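PDB 5U9Z: phosphoglycerol transferase from Streptococcus pyogenes, which probably transfers glycerol phosphate onto the rhamnose polysaccharide of the group A carbohydrate, using a sulfatase-family domain that holds a manganese ion. Local coordinates for residues A36-I41 / P261-F266; Y42-S47 / Y267-P272; T88-F93 / V108-S113; K303-I308 / V335-S340. All coordinates share one frame; numbering follows the deposited sequence.

Contact 1: A36-I41 / P261-F266; sequences ADQTVI and PITVVF
Thr39 and Thr263 meet through their main chains in the parallel pairing of strands 39-45 and 262-268, two neighbours in the middle of the mixed sheet. Four bonds alternate across the pair. Thr39 N donates to Pro261 O at 2.8 Å, and Thr39 O takes the N-H of Thr263 at 2.9 Å. One step on, Ile41 N reaches Thr263 O at 2.9 Å, while Ile41 O receives Val265 N at 2.8 Å, a nearly straight bond (169° at the hydrogen). Each of these carbonyls is also approached by a CA-H, the closest being Ile262 CA, 3.2 Å from Thr39 O. The intervening peptides turn outward: Val40 pairs with Gln198, just ahead of strand 199-203, and with Phe200 within it, and Ile262 and Val264 pair with Asn297 and Trp295.

The hydroxyls are satisfied outside the pair, Thr39 OG1 by Gln198 N and Thr263 OG1 by Ser296 OG. On the face bearing Thr39, Ile41, Ile262 and Val264, the contact is hydrocarbon. Ile41 keeps CG1 beside its own N (chi1 -56°) and extends beyond it, which lays CD1 obliquely across the neighbouring strand, 3.9 Å from Ile262 CG2 and 4.1 Å from Val264 CG2. Helix 228-256 packs here with Phe251 and Leu255. Val40 and Thr263 point to the other face, where both touch Leu317 of helix 313-320.

With strand neighbours on both sides and helices on both faces, the pairing depends on main-chain bonds shielded by aliphatic groups, while its few side-chain hydroxyls are paired with neighbouring strands and loops.

Contact 2: Y42-S47 / Y267-P272; sequences YLLSES and YGDHLP. With MN (manganese (II) ion), chain C.
Ser45 N donates to Tyr267 O at 2.8 Å, the firmer of the two main-chain bonds that carry the parallel pairing toward its end; Tyr267 N reaches back to Leu43 O at a longer 3.3 Å. Past this point the chains are tied by a side chain instead: Asp269 OD1 accepts the N-H of Ser47 at 2.9 Å, almost straight at 171°.

Apolar contact centres on Leu44 and Tyr267. The tyrosine side chain starts between its own N and carbonyl carbon (chi1 72°), which swings the ring across to the other strand, where Leu44 CA lies over one face toward the rim. Leu44 CG sits 3.7 Å from Tyr267 CZ, and its CD2 branch rests against the carboxyl group of Asp269.

Both strands then run out into loops that converge on manganese, the metal site at the C-terminal edge of the parallel strands that marks the alkaline phosphatase superfamily. Glu46 grips the ion with both oxygens, OE2 at 2.1 Å and OE1 at 2.3 Å. Asp269 contributes OD2 at 2.1 Å, so its two oxygens divide the work, one on the metal and one on the Ser47 backbone. The two carboxylate planes stand 80° apart. His270 NE2 and a water complete this part of the shell, and Thr88 OG1 supplies the sixth ligand atom.

On its far side the imidazole is steadied by His270 ND1 donating to Leu271 O at 2.9 Å, with the acceptor near the ring plane.

Contact 3: T88-F93 / V108-S113; sequences TANMEF and VSVLYS. With MN (manganese (II) ion), chain C.
Asn90 holds the start of the short helix 111-114 with both ends of its amide. OD1 accepts the N-H of Leu111 at 2.9 Å, close to straight (171°), while ND2 donates an N-H to Ser109 O, also at 2.9 Å. A water within the contact bridges Asn90 OD1 to Tyr112 N.

The tight part is aromatic and aliphatic. Leu111 CB lies over one face of the Phe93 ring, 4.0 Å from its centroid, and Leu111 CD1 comes to 3.6 Å from Phe93 CD1. Phe93 CG stands anti to its backbone N (chi1 170°), which turns one ring face to Leu111 and an edge to Tyr112. Tyr112 CE1 also touches Phe93 CB at 3.5 Å; Ala89 CB packs on Tyr112 CD2.

Helix 88-97 begins with Thr88, whose OG1 binds manganese, so this packing backs the helix that presents a metal ligand from its N-terminal end, as in the wider alkaline phosphatase superfamily.

Glu92 is buried against Tyr112 as well, but the hydroxyl's bond to OE2 is weak (Tyr112 OH to Glu92 OE2 2.9 Å), with ring and carboxylate nearly perpendicular. Tyr151 and Arg147 provide its stronger polar partners. Toward exposed Ser109 and partly exposed Val110, the hydrocarbon contact thins out.

Contact 4: K303-I308 / V335-S340; sequences KNHPLI and VLNKAS
At the outer edge of the mixed sheet, where the chain enters the short strand 307-309, His305 and Ile308 receive Leu336 from the last part of helix 327-338. Leu336 sets its CG anti to the backbone N (chi1 164°), and from there its two methyls spread over the histidine. CD1 stands over one ring face toward the rim, 4.1 Å from the centroid of His305, and Leu336 CG comes to 3.8 Å from His305 CE1. The same CD1 also meets Ile308 CG2 at 3.7 Å, so a single methyl is shared between an imidazole face and an aliphatic branch.

Around the rim of the ring the contacts are polar. Asn337 OD1 lies in the ring plane, 3.2 Å from His305 CE1, and the amide is nearly coplanar with the imidazole at 16°. A water, also in that plane, sits 2.7 Å from His305 ND1 and donates to Leu336 O at 3.2 Å, linking the ring to the helix backbone. His305 NE2 is hydrogen-bonded to Glu319 of helix 313-320. Both ring nitrogens therefore have partners, which fixes the rotation of the imidazole while Leu336 lies against its flat side.

Further along, Ser340 OG is only grazing Ile308 CA and has its real partner in Asp312. Leu336 also touches Ala316, and Ile308 touches Phe313, so helix 313-320 joins the same cluster. With little surface buried, this is the modest, side-chain-mediated packing of a helix end on the edge strand of an alpha/beta sheet, flanked by a second helix.

In the fold
Contacts 1 and 2 are successive parts of one strand pair, with centres 18 Å apart, and Leu43 N probably bonds to Val265 O (2.8 Å) where they join. The pairing thus leads from the sheet interior in contact 1 to the manganese in contact 2. Contact 3 reaches the same ion from the helix side: its centre is 14 Å from that of contact 2, but Thr88 OG1 comes to 3.0 Å from Asp269 OD2 as both bind the metal, and one water ligand is common to both. Contact 4 stands apart on the outer strand of the same sheet, its nearest atoms about 8 Å from contact 2, with no direct touch.

Contact 1: A36-I41 / P261-F266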
loop_
_atom_site.group_PDB
_atom_site.type_symbol
_atom_site.label_atom_id
_atom_site.label_comp_id
_atom_site.label_asym_id
_atom_site.label_seq_id
_atom_site.Cartn_x
_atom_site.Cartn_y
_atom_site.Cartn_z
ATOM N N ALA A 36 15.087 -10.611 0.386
ATOM C CA ALA A 36 16.140 -9.858 1.059
ATOM C C ALA A 36 17.195 -9.320 0.099
ATOM O O ALA A 36 18.024 -8.503 0.515
ATOM C CB ALA A 36 16.815 -10.736 2.115
ATOM N N ASP A 37 17.192 -9.755 -1.162
ATOM C CA ASP A 37 18.148 -9.260 -2.145
ATOM C C ASP A 37 17.661 -8.010 -2.874
ATOM O O ASP A 37 18.479 -7.318 -3.491
ATOM C CB ASP A 37 18.468 -10.355 -3.175
ATOM C CG ASP A 37 19.120 -11.593 -2.553
ATOM O OD1 ASP A 37 19.887 -11.455 -1.576
ATOM O OD2 ASP A 37 18.867 -12.711 -3.057
ATOM N N GLN A 38 16.361 -7.711 -2.826
ATOM C CA GLN A 38 15.800 -6.501 -3.415
ATOM C C GLN A 38 15.650 -5.414 -2.357
ATOM O O GLN A 38 15.388 -5.693 -1.184
ATOM C CB GLN A 38 14.426 -6.760 -4.048
ATOM C CG GLN A 38 14.438 -7.612 -5.312
ATOM C CD GLN A 38 14.271 -9.092 -5.030
ATOM O OE1 GLN A 38 14.307 -9.525 -3.879
ATOM N NE2 GLN A 38 14.081 -9.876 -6.084
ATOM N N THR A 39 15.821 -4.167 -2.788
ATOM C CA THR A 39 15.409 -3.012 -2.005
ATOM C C THR A 39 13.971 -2.678 -2.385
ATOM O O THR A 39 13.670 -2.472 -3.566
ATOM C CB THR A 39 16.343 -1.827 -2.257
ATOM O OG1 THR A 39 17.585 -2.045 -1.576
ATOM C CG2 THR A 39 15.733 -0.530 -1.768
ATOM N N VAL A 40 13.084 -2.640 -1.394
ATOM C CA VAL A 40 11.654 -2.482 -1.622
ATOM C C VAL A 40 11.202 -1.144 -1.053
ATOM O O VAL A 40 11.571 -0.774 0.067
ATOM C CB VAL A 40 10.861 -3.646 -1.000
ATOM C CG1 VAL A 40 9.367 -3.429 -1.154
ATOM C CG2 VAL A 40 11.274 -4.961 -1.651
ATOM N N ILE A 41 10.395 -0.425 -1.829
ATOM C CA ILE A 41 9.872 0.881 -1.450
ATOM C C ILE A 41 8.351 0.791 -1.489
ATOM O O ILE A 41 7.758 0.666 -2.569
ATOM C CB ILE A 41 10.383 1.991 -2.380
ATOM C CG1 ILE A 41 11.917 2.008 -2.398
ATOM C CG2 ILE A 41 9.842 3.348 -1.941
ATOM C CD1 ILE A 41 12.506 2.864 -3.490
ATOM N N PRO A 261 18.892 -4.251 -7.378
ATOM C CA PRO A 261 17.489 -4.558 -7.696
ATOM C C PRO A 261 16.527 -3.843 -6.759
ATOM O O PRO A 261 16.463 -4.152 -5.564
ATOM C CB PRO A 261 17.412 -6.084 -7.545
ATOM C CG PRO A 261 18.588 -6.452 -6.703
ATOM C CD PRO A 261 19.654 -5.465 -7.043
ATOM N N ILE A 262 15.782 -2.879 -7.295
ATOM C CA ILE A 262 14.854 -2.059 -6.524
ATOM C C ILE A 262 13.453 -2.275 -7.076
ATOM O O ILE A 262 13.245 -2.221 -8.294
ATOM C CB ILE A 262 15.236 -0.567 -6.578
ATOM C CG1 ILE A 262 16.616 -0.345 -5.951
ATOM C CG2 ILE A 262 14.195 0.280 -5.849
ATOM C CD1 ILE A 262 17.222 1.008 -6.266
ATOM N N THR A 263 12.494 -2.508 -6.181
ATOM C CA THR A 263 11.096 -2.672 -6.550
ATOM C C THR A 263 10.247 -1.684 -5.763
ATOM O O THR A 263 10.438 -1.514 -4.554
ATOM C CB THR A 263 10.608 -4.106 -6.295
ATOM O OG1 THR A 263 11.446 -5.031 -6.999
ATOM C CG2 THR A 263 9.173 -4.278 -6.773
ATOM N N VAL A 264 9.308 -1.040 -6.454
ATOM C CA VAL A 264 8.450 -0.013 -5.873
ATOM C C VAL A 264 7.011 -0.509 -5.905
ATOM O O VAL A 264 6.531 -0.975 -6.945
ATOM C CB VAL A 264 8.580 1.324 -6.625
ATOM C CG1 VAL A 264 7.628 2.366 -6.048
ATOM C CG2 VAL A 264 10.014 1.824 -6.567
ATOM N N VAL A 265 6.329 -0.404 -4.766
ATOM C CA VAL A 265 4.896 -0.657 -4.666
ATOM C C VAL A 265 4.233 0.706 -4.505
ATOM O O VAL A 265 4.284 1.314 -3.430
ATOM C CB VAL A 265 4.549 -1.599 -3.506
ATOM C CG1 VAL A 265 3.038 -1.739 -3.366
ATOM C CG2 VAL A 265 5.183 -2.968 -3.725
ATOM N N PHE A 266 3.613 1.185 -5.579
ATOM C CA PHE A 266 3.016 2.513 -5.654
ATOM C C PHE A 266 1.497 2.392 -5.661
ATOM O O PHE A 266 0.940 1.551 -6.375
ATOM C CB PHE A 266 3.495 3.224 -6.924
ATOM C CG PHE A 266 3.090 4.671 -7.025
ATOM C CD1 PHE A 266 1.876 5.033 -7.586
ATOM C CD2 PHE A 266 3.946 5.673 -6.596
ATOM C CE1 PHE A 266 1.514 6.367 -7.694
ATOM C CE2 PHE A 266 3.590 7.007 -6.701
ATOM C CZ PHE A 266 2.375 7.353 -7.253
#

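Contact 2: Y42-S47 / Y267-P272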
loop_
_atom_site.group_PDB
_atom_site.type_symbol
_atom_site.label_atom_id
_atom_site.label_comp_id
_atom_site.label_asym_id
_atom_site.label_seq_id
_atom_site.Cartn_x
_atom_site.Cartn_y
_atom_site.Cartn_z
ATOM N N TYR A 42 7.716 0.837 -0.318
ATOM C CA TYR A 42 6.264 0.973 -0.230
ATOM C C TYR A 42 5.934 2.461 -0.248
ATOM O O TYR A 42 6.291 3.197 0.676
ATOM C CB TYR A 42 5.718 0.295 1.023
ATOM C CG TYR A 42 5.535 -1.204 0.891
ATOM C CD1 TYR A 42 6.187 -1.921 -0.105
ATOM C CD2 TYR A 42 4.702 -1.902 1.757
ATOM C CE1 TYR A 42 6.021 -3.286 -0.228
ATOM C CE2 TYR A 42 4.529 -3.267 1.639
ATOM C CZ TYR A 42 5.193 -3.953 0.644
ATOM O OH TYR A 42 5.030 -5.312 0.516
ATOM N N LEU A 43 5.259 2.901 -1.306
ATOM C CA LEU A 43 5.066 4.321 -1.589
ATOM C C LEU A 43 3.569 4.617 -1.623
ATOM O O LEU A 43 2.893 4.343 -2.622
ATOM C CB LEU A 43 5.753 4.689 -2.902
ATOM C CG LEU A 43 5.891 6.158 -3.298
ATOM C CD1 LEU A 43 6.456 7.001 -2.173
ATOM C CD2 LEU A 43 6.795 6.247 -4.521
ATOM N N LEU A 44 3.057 5.171 -0.526
ATOM C CA LEU A 44 1.659 5.575 -0.422
ATOM C C LEU A 44 1.535 6.989 -0.976
ATOM O O LEU A 44 1.992 7.951 -0.350
ATOM C CB LEU A 44 1.189 5.501 1.031
ATOM C CG LEU A 44 -0.307 5.644 1.330
ATOM C CD1 LEU A 44 -0.594 5.182 2.755
ATOM C CD2 LEU A 44 -0.796 7.072 1.147
ATOM N N SER A 45 0.923 7.114 -2.154
ATOM C CA SER A 45 0.720 8.413 -2.796
ATOM C C SER A 45 -0.631 8.955 -2.340
ATOM O O SER A 45 -1.681 8.542 -2.839
ATOM C CB SER A 45 0.796 8.279 -4.312
ATOM O OG SER A 45 0.757 9.549 -4.944
ATOM N N GLU A 46 -0.596 9.892 -1.395
ATOM C CA GLU A 46 -1.802 10.393 -0.743
ATOM C C GLU A 46 -2.830 10.870 -1.761
ATOM O O GLU A 46 -2.537 11.718 -2.610
ATOM C CB GLU A 46 -1.424 11.530 0.214
ATOM C CG GLU A 46 -2.600 12.293 0.817
ATOM C CD GLU A 46 -3.541 11.398 1.590
ATOM O OE1 GLU A 46 -4.726 11.302 1.210
ATOM O OE2 GLU A 46 -3.088 10.781 2.574
ATOM N N SER A 47 -4.035 10.300 -1.677
ATOM C CA SER A 47 -5.211 10.747 -2.426
ATOM C C SER A 47 -5.051 10.627 -3.942
ATOM O O SER A 47 -5.769 11.298 -4.690
ATOM C CB SER A 47 -5.577 12.192 -2.062
ATOM O OG SER A 47 -5.953 12.304 -0.697
ATOM N N TYR A 267 0.827 3.234 -4.879
ATOM C CA TYR A 267 -0.624 3.136 -4.789
ATOM C C TYR A 267 -1.189 4.373 -4.110
ATOM O O TYR A 267 -0.555 4.962 -3.227
ATOM C CB TYR A 267 -1.053 1.881 -4.018
ATOM C CG TYR A 267 -0.780 1.952 -2.531
ATOM C CD1 TYR A 267 0.494 1.727 -2.025
ATOM C CD2 TYR A 267 -1.801 2.237 -1.631
ATOM C CE1 TYR A 267 0.746 1.790 -0.667
ATOM C CE2 TYR A 267 -1.559 2.299 -0.271
ATOM C CZ TYR A 267 -0.285 2.074 0.206
ATOM O OH TYR A 267 -0.038 2.137 1.560
ATOM N N GLY A 268 -2.394 4.753 -4.527
ATOM C CA GLY A 268 -3.165 5.754 -3.812
ATOM C C GLY A 268 -3.975 5.092 -2.710
ATOM O O GLY A 268 -4.555 4.025 -2.902
ATOM N N ASP A 269 -3.990 5.729 -1.539
ATOM C CA ASP A 269 -4.691 5.122 -0.413
ATOM C C ASP A 269 -6.205 5.242 -0.562
ATOM O O ASP A 269 -6.938 4.341 -0.135
ATOM C CB ASP A 269 -4.214 5.736 0.907
ATOM C CG ASP A 269 -4.388 7.236 0.962
ATOM O OD1 ASP A 269 -4.479 7.872 -0.107
ATOM O OD2 ASP A 269 -4.435 7.781 2.089
ATOM N N HIS A 270 -6.689 6.311 -1.193
ATOM C CA HIS A 270 -8.121 6.536 -1.348
ATOM C C HIS A 270 -8.335 7.697 -2.308
ATOM O O HIS A 270 -7.432 8.505 -2.538
ATOM C CB HIS A 270 -8.786 6.842 -0.003
ATOM C CG HIS A 270 -8.136 7.967 0.737
ATOM N ND1 HIS A 270 -8.268 9.284 0.356
ATOM C CD2 HIS A 270 -7.327 7.969 1.824
ATOM C CE1 HIS A 270 -7.574 10.051 1.179
ATOM N NE2 HIS A 270 -6.991 9.277 2.076
ATOM N N LEU A 271 -9.549 7.785 -2.845
ATOM C CA LEU A 271 -9.905 8.941 -3.649
ATOM C C LEU A 271 -9.907 10.207 -2.790
ATOM O O LEU A 271 -10.170 10.148 -1.586
ATOM C CB LEU A 271 -11.283 8.759 -4.281
ATOM C CG LEU A 271 -11.334 8.046 -5.631
ATOM C CD1 LEU A 271 -11.070 6.555 -5.480
ATOM C CD2 LEU A 271 -12.677 8.294 -6.297
ATOM N N PRO A 272 -9.628 11.365 -3.383
ATOM C CA PRO A 272 -9.831 12.621 -2.653
ATOM C C PRO A 272 -11.309 12.838 -2.374
ATOM O O PRO A 272 -12.178 12.399 -3.130
ATOM C CB PRO A 272 -9.277 13.684 -3.606
ATOM C CG PRO A 272 -9.470 13.081 -4.963
ATOM C CD PRO A 272 -9.228 11.607 -4.783
HETATM MN MN MN C . -4.886 9.692 2.830
HETATM O O HOH W 1 -5.661 11.254 4.316
#

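Contact 3: T88-F93 / V108-S113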
loop_
_atom_site.group_PDB
_atom_site.type_symbol
_atom_site.label_atom_id
_atom_site.label_comp_id
_atom_site.label_asym_id
_atom_site.label_seq_id
_atom_site.Cartn_x
_atom_site.Cartn_y
_atom_site.Cartn_z
ATOM N N THR A 88 -5.949 7.052 5.591
ATOM C CA THR A 88 -4.590 6.772 5.138
ATOM C C THR A 88 -3.929 5.617 5.892
ATOM O O THR A 88 -3.534 4.609 5.293
ATOM C CB THR A 88 -3.753 8.047 5.287
ATOM O OG1 THR A 88 -4.488 9.168 4.774
ATOM C CG2 THR A 88 -2.418 7.915 4.549
ATOM N N ALA A 89 -3.807 5.747 7.215
ATOM C CA ALA A 89 -2.994 4.808 7.981
ATOM C C ALA A 89 -3.569 3.398 7.990
ATOM O O ALA A 89 -2.837 2.451 8.292
ATOM C CB ALA A 89 -2.829 5.309 9.414
ATOM N N ASN A 90 -4.854 3.234 7.670
ATOM C CA ASN A 90 -5.446 1.900 7.648
ATOM C C ASN A 90 -4.996 1.112 6.423
ATOM O O ASN A 90 -4.750 -0.097 6.513
ATOM C CB ASN A 90 -6.970 2.004 7.688
ATOM C CG ASN A 90 -7.480 2.481 9.030
ATOM O OD1 ASN A 90 -6.874 2.205 10.066
ATOM N ND2 ASN A 90 -8.595 3.202 9.021
HETATM N N MSE A 91 -4.894 1.766 5.274
HETATM C CA MSE A 91 -4.362 1.103 4.092
HETATM C C MSE A 91 -2.888 0.797 4.337
HETATM O O MSE A 91 -2.412 -0.297 4.043
HETATM C CB MSE A 91 -4.547 1.967 2.843
HETATM C CG MSE A 91 -5.814 1.639 2.045
HETATM SE SE MSE A 91 -7.485 1.873 3.038
HETATM C CE MSE A 91 -7.399 3.805 3.297
ATOM N N GLU A 92 -2.180 1.776 4.903
ATOM C CA GLU A 92 -0.777 1.589 5.261
ATOM C C GLU A 92 -0.588 0.343 6.122
ATOM O O GLU A 92 0.278 -0.494 5.846
ATOM C CB GLU A 92 -0.277 2.837 5.989
ATOM C CG GLU A 92 1.192 2.834 6.347
ATOM C CD GLU A 92 1.553 3.996 7.247
ATOM O OE1 GLU A 92 0.839 5.021 7.202
ATOM O OE2 GLU A 92 2.538 3.884 8.008
ATOM N N PHE A 93 -1.402 0.202 7.173
ATOM C CA PHE A 93 -1.330 -0.977 8.032
ATOM C C PHE A 93 -1.514 -2.260 7.234
ATOM O O PHE A 93 -0.827 -3.259 7.480
ATOM C CB PHE A 93 -2.391 -0.881 9.129
ATOM C CG PHE A 93 -2.579 -2.148 9.922
ATOM C CD1 PHE A 93 -3.391 -3.169 9.448
ATOM C CD2 PHE A 93 -1.971 -2.303 11.157
ATOM C CE1 PHE A 93 -3.572 -4.328 10.180
ATOM C CE2 PHE A 93 -2.150 -3.458 11.893
ATOM C CZ PHE A 93 -2.953 -4.471 11.405
ATOM N N VAL A 108 -13.851 -0.711 14.528
ATOM C CA VAL A 108 -12.460 -0.271 14.523
ATOM C C VAL A 108 -12.323 0.928 13.594
ATOM O O VAL A 108 -12.740 0.878 12.431
ATOM C CB VAL A 108 -11.530 -1.417 14.091
ATOM C CG1 VAL A 108 -10.078 -0.957 14.087
ATOM C CG2 VAL A 108 -11.709 -2.626 15.006
ATOM N N SER A 109 -11.724 2.005 14.102
ATOM C CA SER A 109 -11.519 3.228 13.329
ATOM C C SER A 109 -10.102 3.319 12.770
ATOM O O SER A 109 -9.918 3.442 11.555
ATOM C CB SER A 109 -11.825 4.453 14.200
ATOM O OG SER A 109 -11.550 5.653 13.497
ATOM N N VAL A 110 -9.096 3.272 13.639
ATOM C CA VAL A 110 -7.694 3.362 13.242
ATOM C C VAL A 110 -6.984 2.110 13.738
ATOM O O VAL A 110 -6.899 1.875 14.951
ATOM C CB VAL A 110 -7.022 4.629 13.795
ATOM C CG1 VAL A 110 -5.577 4.713 13.332
ATOM C CG2 VAL A 110 -7.785 5.870 13.361
ATOM N N LEU A 111 -6.466 1.313 12.801
ATOM C CA LEU A 111 -5.841 0.045 13.163
ATOM C C LEU A 111 -4.540 0.261 13.927
ATOM O O LEU A 111 -4.215 -0.509 14.838
ATOM C CB LEU A 111 -5.602 -0.788 11.907
ATOM C CG LEU A 111 -6.876 -1.300 11.233
ATOM C CD1 LEU A 111 -6.635 -1.595 9.759
ATOM C CD2 LEU A 111 -7.382 -2.539 11.940
ATOM N N TYR A 112 -3.781 1.301 13.572
ATOM C CA TYR A 112 -2.551 1.611 14.291
ATOM C C TYR A 112 -2.793 1.936 15.761
ATOM O O TYR A 112 -1.861 1.829 16.567
ATOM C CB TYR A 112 -1.832 2.789 13.624
ATOM C CG TYR A 112 -0.954 2.436 12.433
ATOM C CD1 TYR A 112 -0.711 1.114 12.078
ATOM C CD2 TYR A 112 -0.353 3.436 11.678
ATOM C CE1 TYR A 112 0.096 0.803 11.004
ATOM C CE2 TYR A 112 0.454 3.131 10.600
ATOM C CZ TYR A 112 0.673 1.811 10.270
ATOM O OH TYR A 112 1.477 1.492 9.205
ATOM N N SER A 113 -4.010 2.336 16.131
ATOM C CA SER A 113 -4.306 2.713 17.508
ATOM C C SER A 113 -5.075 1.650 18.280
ATOM O O SER A 113 -4.997 1.630 19.513
ATOM C CB SER A 113 -5.112 4.016 17.538
ATOM O OG SER A 113 -4.355 5.101 17.028
HETATM MN MN MN C . -4.886 9.692 2.830
HETATM O O HOH W 2 -4.188 2.379 11.032
HETATM O O HOH W 1 -5.661 11.254 4.316
#

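Contact 4: K303-I308 / V335-S340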
loop_
_atom_site.group_PDB
_atom_site.type_symbol
_atom_site.label_atom_id
_atom_site.label_comp_id
_atom_site.label_asym_id
_atom_site.label_seq_id
_atom_site.Cartn_x
_atom_site.Cartn_y
_atom_site.Cartn_z
ATOM N N LYS A 303 1.986 -9.343 -14.142
ATOM C CA LYS A 303 1.007 -10.297 -13.653
ATOM C C LYS A 303 -0.400 -9.724 -13.787
ATOM O O LYS A 303 -0.614 -8.512 -13.691
ATOM C CB LYS A 303 1.298 -10.652 -12.194
ATOM C CG LYS A 303 2.725 -11.124 -11.942
ATOM C CD LYS A 303 3.016 -12.437 -12.647
ATOM C CE LYS A 303 4.446 -12.895 -12.398
ATOM N NZ LYS A 303 4.708 -14.242 -12.977
ATOM N N ASN A 304 -1.364 -10.610 -14.025
ATOM C CA ASN A 304 -2.755 -10.205 -14.211
ATOM C C ASN A 304 -3.418 -10.088 -12.844
ATOM O O ASN A 304 -3.799 -11.091 -12.236
ATOM C CB ASN A 304 -3.496 -11.200 -15.097
ATOM C CG ASN A 304 -4.908 -10.750 -15.417
ATOM O OD1 ASN A 304 -5.159 -9.566 -15.647
ATOM N ND2 ASN A 304 -5.843 -11.693 -15.415
ATOM N N HIS A 305 -3.553 -8.854 -12.359
ATOM C CA HIS A 305 -4.248 -8.560 -11.103
ATOM C C HIS A 305 -4.953 -7.222 -11.257
ATOM O O HIS A 305 -4.536 -6.205 -10.687
ATOM C CB HIS A 305 -3.271 -8.544 -9.926
ATOM C CG HIS A 305 -2.600 -9.858 -9.686
ATOM N ND1 HIS A 305 -3.287 -10.977 -9.270
ATOM C CD2 HIS A 305 -1.305 -10.235 -9.810
ATOM C CE1 HIS A 305 -2.445 -11.987 -9.145
ATOM N NE2 HIS A 305 -1.236 -11.563 -9.468
ATOM N N PRO A 306 -6.035 -7.182 -12.039
ATOM C CA PRO A 306 -6.711 -5.901 -12.292
ATOM C C PRO A 306 -7.393 -5.314 -11.066
ATOM O O PRO A 306 -7.574 -4.091 -11.011
ATOM C CB PRO A 306 -7.725 -6.249 -13.390
ATOM C CG PRO A 306 -7.974 -7.707 -13.227
ATOM C CD PRO A 306 -6.694 -8.305 -12.729
ATOM N N LEU A 307 -7.773 -6.127 -10.084
ATOM C CA LEU A 307 -8.410 -5.618 -8.873
ATOM C C LEU A 307 -7.928 -6.425 -7.678
ATOM O O LEU A 307 -8.135 -7.642 -7.627
ATOM C CB LEU A 307 -9.938 -5.684 -8.989
ATOM C CG LEU A 307 -10.732 -5.266 -7.749
ATOM C CD1 LEU A 307 -10.364 -3.853 -7.311
ATOM C CD2 LEU A 307 -12.224 -5.370 -8.018
ATOM N N ILE A 308 -7.293 -5.753 -6.716
ATOM C CA ILE A 308 -6.814 -6.391 -5.494
ATOM C C ILE A 308 -6.994 -5.426 -4.327
ATOM O O ILE A 308 -7.331 -4.254 -4.501
ATOM C CB ILE A 308 -5.339 -6.838 -5.607
ATOM C CG1 ILE A 308 -4.434 -5.639 -5.891
ATOM C CG2 ILE A 308 -5.192 -7.892 -6.702
ATOM C CD1 ILE A 308 -2.953 -5.963 -5.916
ATOM N N VAL A 335 -4.780 -16.253 -1.150
ATOM C CA VAL A 335 -5.795 -15.207 -1.033
ATOM C C VAL A 335 -5.754 -14.291 -2.250
ATOM O O VAL A 335 -6.792 -13.967 -2.841
ATOM C CB VAL A 335 -5.593 -14.413 0.273
ATOM C CG1 VAL A 335 -6.475 -13.167 0.303
ATOM C CG2 VAL A 335 -5.882 -15.295 1.486
ATOM N N LEU A 336 -4.554 -13.851 -2.635
ATOM C CA LEU A 336 -4.414 -12.932 -3.760
ATOM C C LEU A 336 -5.058 -13.494 -5.021
ATOM O O LEU A 336 -5.678 -12.753 -5.795
ATOM C CB LEU A 336 -2.931 -12.639 -4.002
ATOM C CG LEU A 336 -2.515 -12.015 -5.341
ATOM C CD1 LEU A 336 -3.034 -10.596 -5.483
ATOM C CD2 LEU A 336 -1.002 -12.042 -5.481
ATOM N N ASN A 337 -4.915 -14.799 -5.249
ATOM C CA ASN A 337 -5.312 -15.416 -6.509
ATOM C C ASN A 337 -6.716 -16.005 -6.499
ATOM O O ASN A 337 -7.349 -16.058 -7.558
ATOM C CB ASN A 337 -4.317 -16.522 -6.887
ATOM C CG ASN A 337 -2.975 -15.975 -7.336
ATOM O OD1 ASN A 337 -2.902 -14.915 -7.959
ATOM N ND2 ASN A 337 -1.904 -16.700 -7.026
ATOM N N LYS A 338 -7.228 -16.441 -5.344
ATOM C CA LYS A 338 -8.451 -17.231 -5.306
ATOM C C LYS A 338 -9.490 -16.742 -4.308
ATOM O O LYS A 338 -10.589 -17.310 -4.271
ATOM C CB LYS A 338 -8.120 -18.697 -4.979
ATOM C CG LYS A 338 -7.140 -19.342 -5.939
ATOM C CD LYS A 338 -6.767 -20.735 -5.462
ATOM C CE LYS A 338 -5.522 -21.257 -6.163
ATOM N NZ LYS A 338 -5.132 -22.613 -5.680
ATOM N N ALA A 339 -9.184 -15.727 -3.493
ATOM C CA ALA A 339 -10.118 -15.335 -2.445
ATOM C C ALA A 339 -9.999 -13.877 -2.014
ATOM O O ALA A 339 -10.162 -13.564 -0.831
ATOM C CB ALA A 339 -9.913 -16.236 -1.236
ATOM N N SER A 340 -9.743 -12.979 -2.954
ATOM C CA SER A 340 -9.597 -11.566 -2.655
ATOM C C SER A 340 -10.873 -10.829 -3.060
ATOM O O SER A 340 -11.899 -11.438 -3.375
ATOM C CB SER A 340 -8.356 -11.018 -3.359
ATOM O OG SER A 340 -7.960 -9.768 -2.816
HETATM O O HOH W 3 -5.926 -11.417 -8.652
#